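Local coordinates for protein OR486 (Synthetic construct, PDB 4R80) that is of no assigned function but is a de novo designed beta-sheet protein with the cystatin fold, at residues Q29-Q34 with E43-E48; T53-E58 with I71-G76. All coordinates share one frame; numbering follows the deposited sequence.

Contact 1 (Q29-Q34 with E43-E48); sequences QVRRVQ and ELEITE
V30 and L44 meet on the helix-facing side of this antiparallel pair, and there the contact is tight. The CG2 methyl of V30 lies alongside the leucine with 3.6 Å between V30 CG2 and L44 CD2; with V30 CG1 anti to the backbone N (chi1 179°), CG2 is the branch left on the leucine's side. L44 is buried and also packs on V57 of strand 51-62, while V30 touches K12 of helix 4-22. Backbone bonds hold the strands together under these side chains: E45 N donates to Q29 O at 2.9 Å, and E43 N to R32 O almost straight, at 177°. Between them the register slips by one residue. E43 O takes R31 N at 2.8 Å and, weakly, R32 N at 3.5 Å, two donors from consecutive residues gripping one carbonyl.

The other face, carrying Q29, R32, E43 and E45, is polar and more loosely joined, and Q29, R31 and R32 are exposed to solvent. R32 NE reaches E43 OE2 at 3.3 Å, a weak hydrogen bond within a salt bridge; the oxygen sits at the guanidinium edge, though the two flat groups are turned 66° apart. R31, the extra residue of the bulge, brings its end beside E45: E45 OE1 lies against R31 CD at 3.1 Å and well out of the guanidinium plane. The salt bridge is long, 3.8 Å from R31 NE to E45 OE1, and no N-H points at the oxygen. Putting an alanine in place of E43 would probably leave the guanidinium of R32 without its carboxylate mate and freer to turn. Two successive residues, R31 and R32, opposite the single residue E43 make a classic beta bulge, set in the hairpin of strands 28-36 and 39-48 of the designed cystatin fold.

Contact 2 (T53-E58 with I71-G76); sequences TNITVE and ITETVG
T74 and N54 face each other as a hydrogen-bonded antiparallel pair, as do T56 and T72 farther along, and each pair exchanges two backbone bonds. The shortest joins T72 N to T56 O at 2.8 Å, while T56 N meets T72 O in the carbonyl plane. CA-H...O contacts fill in between, among them T53 CA to T74 O at 3.2 Å.

Water adds a polar link: one molecule donates to T56 O at 2.6 Å and lies 2.9 Å from T72 OG1, bridging the strands on the face of T56 and T72.

Aliphatic contacts lie on the face of T53, I55, V57, I71, E73 and V75. The stem of E73 lies alongside I55, its CG 3.5 Å from I55 CG1, and the extended chain brings CD to 3.8 Å from I55 CD1. T53 sets CG2 anti to its carbonyl carbon (chi1 61° for OG1), which presents this methyl to both branches of V75, 3.6 Å from V75 CG1. I71 makes longer contacts with I55 and V57, and helix 4-22 touches these three residues through I19, A15, K18 and Q22.

The chemistry implies a two-faced hairpin: N54, T56, T72 and T74 make one side polar, while the other is mainly aliphatic, with regular backbone bonding setting the register.

Contact 1 and contact 2 illustrate how successive hairpins build one sheet. They come in series along the chain, the first closing before the second opens, and they lie about 9 Å apart, centre to centre, in a four-stranded antiparallel sheet whose strand order follows the sequence. Contact 1 joins outer strand 28-36 to 39-48, and contact 2 joins 51-62 to outer strand 65-76. The middle strands connect them directly: L44 N and I55 O are 2.7 Å apart, a probable hydrogen bond, and I46 packs on I55. Helix 4-22 touches residues of both contacts on one face, consistent with the cystatin fold, in which an antiparallel sheet packs round one helix.

Contact 1 (Q29-Q34 with E43-E48)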
loop_
_atom_site.group_PDB
_atom_site.type_symbol
_atom_site.label_atom_id
_atom_site.label_comp_id
_atom_site.label_asym_id
_atom_site.label_seq_id
_atom_site.Cartn_x
_atom_site.Cartn_y
_atom_site.Cartn_z
ATOM N N GLN A 29 -6.782 6.284 -0.095
ATOM C CA GLN A 29 -6.783 6.196 1.360
ATOM C C GLN A 29 -6.254 4.841 1.826
ATOM O O GLN A 29 -6.533 3.808 1.218
ATOM C CB GLN A 29 -8.187 6.452 1.922
ATOM C CG GLN A 29 -9.191 5.341 1.650
ATOM C CD GLN A 29 -10.302 5.285 2.683
ATOM O OE1 GLN A 29 -10.304 6.045 3.651
ATOM N NE2 GLN A 29 -11.251 4.378 2.482
ATOM N N VAL A 30 -5.475 4.860 2.903
ATOM C CA VAL A 30 -4.940 3.637 3.488
ATOM C C VAL A 30 -5.815 3.203 4.654
ATOM O O VAL A 30 -6.058 3.980 5.577
ATOM C CB VAL A 30 -3.497 3.834 3.987
ATOM C CG1 VAL A 30 -2.970 2.550 4.607
ATOM C CG2 VAL A 30 -2.599 4.288 2.848
ATOM N N ARG A 31 -6.284 1.961 4.615
ATOM C CA ARG A 31 -7.224 1.487 5.622
ATOM C C ARG A 31 -6.577 0.630 6.703
ATOM O O ARG A 31 -7.039 0.618 7.844
ATOM C CB ARG A 31 -8.375 0.719 4.971
ATOM C CG ARG A 31 -9.263 1.576 4.091
ATOM C CD ARG A 31 -10.533 0.835 3.719
ATOM N NE ARG A 31 -11.325 0.474 4.893
ATOM C CZ ARG A 31 -12.218 1.274 5.467
ATOM N NH1 ARG A 31 -12.438 2.487 4.978
ATOM N NH2 ARG A 31 -12.893 0.862 6.532
ATOM N N ARG A 32 -5.517 -0.084 6.350
ATOM C CA ARG A 32 -4.833 -0.918 7.330
ATOM C C ARG A 32 -3.392 -1.217 6.939
ATOM O O ARG A 32 -3.088 -1.480 5.776
ATOM C CB ARG A 32 -5.599 -2.220 7.579
ATOM C CG ARG A 32 -5.281 -2.863 8.921
ATOM C CD ARG A 32 -6.101 -4.121 9.149
ATOM N NE ARG A 32 -5.438 -5.313 8.631
ATOM C CZ ARG A 32 -4.659 -6.106 9.359
ATOM N NH1 ARG A 32 -4.444 -5.834 10.639
ATOM N NH2 ARG A 32 -4.095 -7.172 8.809
ATOM N N VAL A 33 -2.510 -1.164 7.928
ATOM C CA VAL A 33 -1.119 -1.540 7.740
ATOM C C VAL A 33 -0.785 -2.658 8.716
ATOM O O VAL A 33 -1.022 -2.537 9.917
ATOM C CB VAL A 33 -0.176 -0.347 7.978
ATOM C CG1 VAL A 33 1.272 -0.769 7.795
ATOM C CG2 VAL A 33 -0.527 0.801 7.041
ATOM N N GLN A 34 -0.235 -3.748 8.194
ATOM C CA GLN A 34 0.079 -4.909 9.014
ATOM C C GLN A 34 1.476 -5.438 8.721
ATOM O O GLN A 34 1.866 -5.582 7.564
ATOM C CB GLN A 34 -0.947 -6.021 8.795
ATOM C CG GLN A 34 -0.674 -7.265 9.624
ATOM C CD GLN A 34 -1.119 -8.534 8.930
ATOM O OE1 GLN A 34 -1.986 -8.507 8.059
ATOM N NE2 GLN A 34 -0.517 -9.656 9.306
ATOM N N GLU A 43 -3.203 -2.135 3.000
ATOM C CA GLU A 43 -4.495 -2.183 2.332
ATOM C C GLU A 43 -4.962 -0.770 2.002
ATOM O O GLU A 43 -5.062 0.081 2.885
ATOM C CB GLU A 43 -5.511 -2.875 3.240
ATOM C CG GLU A 43 -5.136 -4.308 3.585
ATOM C CD GLU A 43 -6.085 -4.938 4.584
ATOM O OE1 GLU A 43 -7.273 -4.555 4.608
ATOM O OE2 GLU A 43 -5.634 -5.806 5.363
ATOM N N LEU A 44 -5.251 -0.523 0.727
ATOM C CA LEU A 44 -5.696 0.796 0.291
ATOM C C LEU A 44 -6.991 0.676 -0.497
ATOM O O LEU A 44 -7.275 -0.361 -1.095
ATOM C CB LEU A 44 -4.624 1.485 -0.563
ATOM C CG LEU A 44 -3.199 1.533 -0.009
ATOM C CD1 LEU A 44 -2.454 0.305 -0.455
ATOM C CD2 LEU A 44 -2.462 2.778 -0.463
ATOM N N GLU A 45 -7.778 1.754 -0.494
ATOM C CA GLU A 45 -9.046 1.783 -1.209
ATOM C C GLU A 45 -9.152 3.017 -2.098
ATOM O O GLU A 45 -8.830 4.127 -1.684
ATOM C CB GLU A 45 -10.215 1.747 -0.219
ATOM C CG GLU A 45 -11.592 1.735 -0.875
ATOM C CD GLU A 45 -12.715 1.488 0.113
ATOM O OE1 GLU A 45 -12.416 1.152 1.275
ATOM O OE2 GLU A 45 -13.893 1.629 -0.271
ATOM N N ILE A 46 -9.614 2.806 -3.330
ATOM C CA ILE A 46 -9.872 3.890 -4.271
ATOM C C ILE A 46 -11.357 3.951 -4.621
ATOM O O ILE A 46 -11.980 2.927 -4.902
ATOM C CB ILE A 46 -9.042 3.728 -5.564
ATOM C CG1 ILE A 46 -7.545 3.723 -5.247
ATOM C CG2 ILE A 46 -9.349 4.838 -6.556
ATOM C CD1 ILE A 46 -6.667 3.691 -6.474
ATOM N N THR A 47 -11.922 5.157 -4.607
ATOM C CA THR A 47 -13.326 5.347 -4.956
ATOM C C THR A 47 -13.477 6.503 -5.935
ATOM O O THR A 47 -13.491 7.671 -5.554
ATOM C CB THR A 47 -14.205 5.613 -3.715
ATOM O OG1 THR A 47 -14.142 4.487 -2.833
ATOM C CG2 THR A 47 -15.657 5.841 -4.128
ATOM N N GLU A 48 -13.581 6.158 -7.219
ATOM C CA GLU A 48 -13.675 7.146 -8.284
ATOM C C GLU A 48 -14.510 6.616 -9.447
ATOM O O GLU A 48 -14.495 5.417 -9.734
ATOM C CB GLU A 48 -12.290 7.561 -8.787
ATOM C CG GLU A 48 -11.483 6.427 -9.395
ATOM C CD GLU A 48 -10.088 6.860 -9.805
ATOM O OE1 GLU A 48 -9.777 8.062 -9.682
ATOM O OE2 GLU A 48 -9.301 5.995 -10.247
#

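Contact 2 (T53-E58 with I71-G76)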
loop_
_atom_site.group_PDB
_atom_site.type_symbol
_atom_site.label_atom_id
_atom_site.label_comp_id
_atom_site.label_asym_id
_atom_site.label_seq_id
_atom_site.Cartn_x
_atom_site.Cartn_y
_atom_site.Cartn_z
ATOM N N THR A 53 -12.308 0.162 -5.726
ATOM C CA THR A 53 -11.206 -0.776 -5.912
ATOM C C THR A 53 -10.421 -0.999 -4.625
ATOM O O THR A 53 -9.844 -0.064 -4.070
ATOM C CB THR A 53 -10.244 -0.318 -7.025
ATOM O OG1 THR A 53 -9.683 0.952 -6.683
ATOM C CG2 THR A 53 -10.977 -0.194 -8.346
ATOM N N ASN A 54 -10.405 -2.240 -4.153
ATOM C CA ASN A 54 -9.627 -2.606 -2.977
ATOM C C ASN A 54 -8.227 -3.047 -3.380
ATOM O O ASN A 54 -8.064 -3.947 -4.203
ATOM C CB ASN A 54 -10.323 -3.723 -2.200
ATOM C CG ASN A 54 -11.638 -3.280 -1.593
ATOM O OD1 ASN A 54 -11.849 -2.093 -1.337
ATOM N ND2 ASN A 54 -12.535 -4.231 -1.362
ATOM N N ILE A 55 -7.217 -2.410 -2.798
ATOM C CA ILE A 55 -5.836 -2.694 -3.164
ATOM C C ILE A 55 -5.016 -3.201 -1.984
ATOM O O ILE A 55 -5.020 -2.602 -0.909
ATOM C CB ILE A 55 -5.143 -1.437 -3.726
ATOM C CG1 ILE A 55 -6.003 -0.793 -4.816
ATOM C CG2 ILE A 55 -3.753 -1.778 -4.242
ATOM C CD1 ILE A 55 -5.350 0.390 -5.491
ATOM N N THR A 56 -4.329 -4.319 -2.192
ATOM C CA THR A 56 -3.391 -4.845 -1.209
ATOM C C THR A 56 -1.981 -4.869 -1.789
ATOM O O THR A 56 -1.723 -5.552 -2.778
ATOM C CB THR A 56 -3.779 -6.265 -0.764
ATOM O OG1 THR A 56 -5.070 -6.241 -0.145
ATOM C CG2 THR A 56 -2.757 -6.811 0.221
ATOM N N VAL A 57 -1.076 -4.111 -1.181
ATOM C CA VAL A 57 0.318 -4.084 -1.616
ATOM C C VAL A 57 1.265 -4.626 -0.548
ATOM O O VAL A 57 1.260 -4.170 0.596
ATOM C CB VAL A 57 0.752 -2.675 -2.042
ATOM C CG1 VAL A 57 0.234 -1.673 -1.064
ATOM C CG2 VAL A 57 2.267 -2.588 -2.153
ATOM N N GLU A 58 2.063 -5.618 -0.927
ATOM C CA GLU A 58 3.068 -6.189 -0.040
ATOM C C GLU A 58 4.419 -5.486 -0.164
ATOM O O GLU A 58 5.053 -5.523 -1.218
ATOM C CB GLU A 58 3.222 -7.686 -0.299
ATOM C CG GLU A 58 1.951 -8.474 -0.067
ATOM C CD GLU A 58 2.133 -9.955 -0.326
ATOM O OE1 GLU A 58 3.246 -10.357 -0.722
ATOM O OE2 GLU A 58 1.161 -10.715 -0.133
ATOM N N ILE A 71 1.311 -6.613 -5.701
ATOM C CA ILE A 71 0.159 -5.716 -5.725
ATOM C C ILE A 71 -1.092 -6.449 -6.195
ATOM O O ILE A 71 -1.101 -7.048 -7.270
ATOM C CB ILE A 71 0.396 -4.518 -6.665
ATOM C CG1 ILE A 71 1.658 -3.754 -6.262
ATOM C CG2 ILE A 71 -0.812 -3.592 -6.667
ATOM C CD1 ILE A 71 1.985 -2.601 -7.179
ATOM N N THR A 72 -2.149 -6.402 -5.388
ATOM C CA THR A 72 -3.403 -7.056 -5.746
ATOM C C THR A 72 -4.587 -6.089 -5.766
ATOM O O THR A 72 -4.910 -5.465 -4.755
ATOM C CB THR A 72 -3.722 -8.220 -4.787
ATOM O OG1 THR A 72 -2.656 -9.179 -4.823
ATOM C CG2 THR A 72 -5.022 -8.901 -5.184
ATOM N N GLU A 73 -5.226 -5.967 -6.927
ATOM C CA GLU A 73 -6.381 -5.085 -7.089
ATOM C C GLU A 73 -7.659 -5.839 -7.438
ATOM O O GLU A 73 -7.647 -6.785 -8.218
ATOM C CB GLU A 73 -6.118 -3.994 -8.130
ATOM C CG GLU A 73 -5.295 -2.830 -7.618
ATOM C CD GLU A 73 -5.132 -1.733 -8.652
ATOM O OE1 GLU A 73 -3.978 -1.399 -8.993
ATOM O OE2 GLU A 73 -6.161 -1.189 -9.107
ATOM N N THR A 74 -8.768 -5.402 -6.846
ATOM C CA THR A 74 -10.083 -5.952 -7.142
ATOM C C THR A 74 -11.079 -4.815 -7.334
ATOM O O THR A 74 -11.249 -3.974 -6.451
ATOM C CB THR A 74 -10.582 -6.881 -6.024
ATOM O OG1 THR A 74 -10.538 -6.188 -4.770
ATOM C CG2 THR A 74 -9.717 -8.124 -5.940
ATOM N N VAL A 75 -11.736 -4.796 -8.488
ATOM C CA VAL A 75 -12.664 -3.722 -8.814
ATOM C C VAL A 75 -14.105 -4.190 -8.664
ATOM O O VAL A 75 -14.485 -5.238 -9.184
ATOM C CB VAL A 75 -12.465 -3.252 -10.266
ATOM C CG1 VAL A 75 -13.249 -1.975 -10.527
ATOM C CG2 VAL A 75 -10.985 -3.053 -10.564
ATOM N N GLY A 76 -14.902 -3.403 -7.948
ATOM C CA GLY A 76 -16.293 -3.742 -7.709
ATOM C C GLY A 76 -17.243 -2.622 -8.083
ATOM O O GLY A 76 -16.852 -1.667 -8.756
HETATM O O HOH W 1 -0.826 -7.970 -2.857
#